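Local structure of SM80.1 Vicilin (Solanum melongena, 5VF5) at residues Y260-T265 / M347-N352. The protein is a 7S vicilin of the cupin superfamily, probably serving as a seed storage protein, and carries a bound copper ion. Numbering follows the deposited sequence.
Sequences YNSRST and MFNRKN. With ACT (acetate ion), chain C.
N349 OD1 is gripped by two successive backbone amides of the turn that follows strand 254-261. R263 N bonds to N349 OD1 in the carbonyl plane, nearly straight and 3.0 Å away. S264 N comes to the same N349 OD1 from above that plane, at 2.9 Å. N349 holds its amide against this turn because chi1 of -173° swings CG away from the backbone N, CG resting on S264 CB. The other end of the same amide is spent too: N349 ND2 donates to N261 OD1 at 3.1 Å, approaching from above the N261 carbonyl plane, the two amides turned 47° to each other. K351 NZ takes a lone pair of that oxygen in plane, 2.8 Å from N261 OD1. An acetate, probably from the crystallisation liquor, completes this polar cluster: N261 ND2 and K351 NZ each donate to one of its oxygens, and Y259 and R266 bind it as well.

S262 and R350 clasp each other twice, S262 N giving to R350 O and R350 N to S262 OG at 2.9 Å. Beyond them the chains run as an antiparallel ladder, with Y260 and N352 the hydrogen-bonded pair. On the face carrying those two side chains, the N352 amide, in the conformer given, lies almost parallel to the Y260 ring, 3° apart, and N352 CB makes a CH-pi contact 3.6 Å from the ring centroid. Strand 351-353 is thus joined antiparallel to the end of strand 254-261 in the second cupin domain. The N349 amide is bonded at both ends, and two donors on N261 OD1 set the flip of that amide whether or not acetate is present; the lysine's positive charge probably polarises the N261 carbonyl and favours the anion beside it.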
ATOM      1  N   TYR A 260      -2.651 -19.365  -0.060  1.00  8.63           N
ATOM      2  CA  TYR A 260      -1.549 -18.764   0.693  1.00  9.67           C
ATOM      3  C   TYR A 260      -0.452 -18.290  -0.246  1.00  8.94           C
ATOM      4  O   TYR A 260      -0.326 -18.771  -1.392  1.00  9.73           O
ATOM      5  CB  TYR A 260      -0.984 -19.716   1.793  1.00  9.97           C
ATOM      6  CG  TYR A 260      -0.268 -20.948   1.260  1.00  9.16           C
ATOM      7  CD1 TYR A 260      -0.939 -22.140   0.977  1.00 10.36           C
ATOM      8  CD2 TYR A 260       1.086 -20.920   1.011  1.00 10.48           C
ATOM      9  CE1 TYR A 260      -0.265 -23.250   0.490  1.00 11.14           C
ATOM     10  CE2 TYR A 260       1.759 -22.044   0.543  1.00 11.11           C
ATOM     11  CZ  TYR A 260       1.066 -23.204   0.265  1.00 10.50           C
ATOM     12  OH  TYR A 260       1.683 -24.330  -0.223  1.00 13.17           O
ATOM     13  N   ASN A 261       0.337 -17.336   0.227  1.00  9.34           N
ATOM     14  CA  ASN A 261       1.548 -16.881  -0.463  1.00  9.00           C
ATOM     15  C   ASN A 261       2.735 -17.681   0.040  1.00  8.90           C
ATOM     16  O   ASN A 261       2.929 -17.852   1.230  1.00 10.43           O
ATOM     17  CB  ASN A 261       1.757 -15.408  -0.188  1.00  9.30           C
ATOM     18  CG  ASN A 261       0.764 -14.556  -0.917  1.00 10.40           C
ATOM     19  OD1 ASN A 261       0.741 -14.575  -2.157  1.00 11.57           O
ATOM     20  ND2 ASN A 261      -0.067 -13.816  -0.175  1.00  9.48           N
ATOM     21  N   SER A 262       3.555 -18.161  -0.878  1.00  9.47           N
ATOM     22  CA  SER A 262       4.657 -19.024  -0.525  1.00  9.50           C
ATOM     23  C   SER A 262       5.713 -18.383   0.349  1.00  9.89           C
ATOM     24  O   SER A 262       6.219 -19.015   1.250  1.00 11.97           O
ATOM     25  CB  SER A 262       5.280 -19.628  -1.789  1.00 10.57           C
ATOM     26  OG  SER A 262       5.941 -18.652  -2.574  1.00 11.56           O
ATOM     27  N   ARG A 263       6.078 -17.136   0.045  1.00  9.73           N
ATOM     28  CA  ARG A 263       7.134 -16.451   0.812  1.00 11.04           C
ATOM     29  C   ARG A 263       6.905 -15.000   1.162  1.00 10.98           C
ATOM     30  O   ARG A 263       7.565 -14.502   2.066  1.00 11.92           O
ATOM     31  CB  ARG A 263       8.478 -16.601   0.162  1.00 14.93           C
ATOM     32  CG  ARG A 263       8.602 -16.018  -1.164  1.00 15.96           C
ATOM     33  CD  ARG A 263      10.107 -16.019  -1.559  1.00 17.85           C
ATOM     34  NE  ARG A 263      10.914 -14.931  -1.011  1.00 18.08           N
ATOM     35  CZ  ARG A 263      11.882 -14.976  -0.092  1.00 18.27           C
ATOM     36  NH1 ARG A 263      12.184 -16.095   0.590  1.00 19.34           N
ATOM     37  NH2 ARG A 263      12.536 -13.853   0.207  1.00 22.76           N
ATOM     38  N   SER A 264       5.944 -14.349   0.504  1.00  9.50           N
ATOM     39  CA  SER A 264       5.763 -12.938   0.648  1.00 10.66           C
ATOM     40  C   SER A 264       4.705 -12.601   1.672  1.00 10.70           C
ATOM     41  O   SER A 264       3.611 -13.113   1.606  1.00 13.11           O
ATOM     42  CB  SER A 264       5.428 -12.316  -0.706  1.00 11.24           C
ATOM     43  OG  SER A 264       5.183 -10.908  -0.636  1.00 12.39           O
ATOM     44  N   THR A 265       5.067 -11.747   2.609  1.00 10.43           N
ATOM     45  CA  THR A 265       4.097 -11.160   3.531  1.00  9.68           C
ATOM     46  C   THR A 265       3.405 -10.004   2.818  1.00 10.37           C
ATOM     47  O   THR A 265       4.053  -9.231   2.086  1.00 12.26           O
ATOM     48  CB  THR A 265       4.822 -10.615   4.777  1.00 10.18           C
ATOM     49  OG1 THR A 265       5.390 -11.702   5.498  1.00 12.34           O
ATOM     50  CG2 THR A 265       3.903  -9.848   5.702  1.00  9.72           C
ATOM     51  N   MET A 347      10.172 -11.413  -4.554  1.00 13.74           N
ATOM     52  CA  MET A 347      10.743 -12.225  -5.595  1.00 14.31           C
ATOM     53  C   MET A 347      10.563 -13.698  -5.228  1.00 14.97           C
ATOM     54  O   MET A 347      10.818 -14.110  -4.085  1.00 15.95           O
ATOM     55  CB  MET A 347      12.236 -11.965  -5.787  1.00 18.26           C
ATOM     56  CG  MET A 347      12.736 -12.614  -7.043  1.00 23.28           C
ATOM     57  SD  MET A 347      12.434 -11.596  -8.493  1.00 32.15           S
ATOM     58  CE  MET A 347      13.833 -10.535  -8.421  1.00 39.78           C
ATOM     59  N   PHE A 348      10.153 -14.471  -6.228  1.00 16.58           N
ATOM     60  CA  PHE A 348       9.959 -15.924  -6.130  1.00 18.10           C
ATOM     61  C   PHE A 348       8.655 -16.307  -5.410  1.00 17.16           C
ATOM     62  O   PHE A 348       8.380 -17.505  -5.267  1.00 18.54           O
ATOM     63  CB  PHE A 348      11.185 -16.652  -5.511  1.00 20.66           C
ATOM     64  CG  PHE A 348      12.500 -16.226  -6.111  1.00 25.37           C
ATOM     65  CD1 PHE A 348      12.686 -16.339  -7.455  1.00 28.03           C
ATOM     66  CD2 PHE A 348      13.501 -15.643  -5.331  1.00 28.52           C
ATOM     67  CE1 PHE A 348      13.891 -15.939  -8.063  1.00 31.40           C
ATOM     68  CE2 PHE A 348      14.701 -15.231  -5.907  1.00 35.01           C
ATOM     69  CZ  PHE A 348      14.892 -15.389  -7.283  1.00 31.91           C
ATOM     70  N   ASN A 349       7.870 -15.314  -4.974  1.00 14.13           N
ATOM     71  CA  ASN A 349       6.572 -15.625  -4.363  1.00 11.44           C
ATOM     72  C   ASN A 349       5.614 -16.260  -5.357  1.00 11.81           C
ATOM     73  O   ASN A 349       5.502 -15.808  -6.516  1.00 16.35           O
ATOM     74  CB  ASN A 349       5.905 -14.389  -3.805  1.00 11.92           C
ATOM     75  CG  ASN A 349       4.632 -14.729  -3.017  1.00 10.20           C
ATOM     76  OD1 ASN A 349       4.701 -15.385  -1.956  1.00 10.42           O
ATOM     77  ND2 ASN A 349       3.456 -14.311  -3.550  1.00 11.84           N
ATOM     78  N   ARG A 350       4.895 -17.272  -4.895  1.00 12.10           N
ATOM     79  CA  ARG A 350       3.821 -17.843  -5.676  0.50 13.20           C
ATOM     80  C   ARG A 350       2.558 -17.986  -4.814  1.00 11.50           C
ATOM     81  O   ARG A 350       2.611 -18.228  -3.585  1.00 12.07           O
ATOM     82  CB  ARG A 350       4.241 -19.155  -6.325  0.50 13.72           C
ATOM     83  CG  ARG A 350       5.459 -19.046  -7.246  0.50 13.03           C
ATOM     84  CD  ARG A 350       5.197 -18.241  -8.520  0.50 14.31           C
ATOM     85  NE  ARG A 350       6.335 -18.270  -9.467  0.50 20.17           N
ATOM     86  CZ  ARG A 350       7.328 -17.390  -9.493  0.50 20.53           C
ATOM     87  NH1 ARG A 350       7.348 -16.346  -8.658  0.50 22.65           N
ATOM     88  NH2 ARG A 350       8.291 -17.542 -10.396  0.50 25.41           N
ATOM     89  N   LYS A 351       1.424 -17.752  -5.468  1.00 11.32           N
ATOM     90  CA  LYS A 351       0.102 -18.006  -4.915  1.00 11.84           C
ATOM     91  C   LYS A 351      -0.203 -19.481  -5.030  1.00 13.17           C
ATOM     92  O   LYS A 351      -0.016 -20.080  -6.097  1.00 19.61           O
ATOM     93  CB  LYS A 351      -1.000 -17.273  -5.658  1.00 15.40           C
ATOM     94  CG  LYS A 351      -0.989 -15.798  -5.504  1.00 21.36           C
ATOM     95  CD  LYS A 351      -2.019 -15.389  -4.536  1.00 21.63           C
ATOM     96  CE  LYS A 351      -2.161 -13.887  -4.310  1.00 15.28           C
ATOM     97  NZ  LYS A 351      -0.868 -13.231  -3.958  1.00 13.44           N
ATOM     98  N   ASN A 352      -0.658 -20.070  -3.938  1.00 10.18           N
ATOM     99  CA  ASN A 352      -1.048 -21.468  -3.857  0.60 10.25           C
ATOM    100  C   ASN A 352      -2.499 -21.538  -3.452  1.00  9.41           C
ATOM    101  O   ASN A 352      -2.842 -21.270  -2.270  1.00 10.84           O
ATOM    102  CB  ASN A 352      -0.220 -22.170  -2.783  0.60 12.28           C
ATOM    103  CG  ASN A 352       1.232 -22.309  -3.165  0.60 12.89           C
ATOM    104  OD1 ASN A 352       1.662 -23.362  -3.619  0.60 15.24           O
ATOM    105  ND2 ASN A 352       1.990 -21.226  -3.014  0.60 12.70           N
TER
HETATM  106  C   ACT C 502      -2.237 -10.983  -1.846  1.00 13.12           C
HETATM  107  O   ACT C 502      -1.341 -10.782  -2.723  1.00 14.90           O
HETATM  108  OXT ACT C 502      -2.256 -12.052  -1.196  1.00 12.25           O
HETATM  109  CH3 ACT C 502      -3.335  -9.987  -1.562  1.00 14.38           C
HETATM  110  O   HOH W   1      12.389 -12.560  -2.240  1.00 22.15           O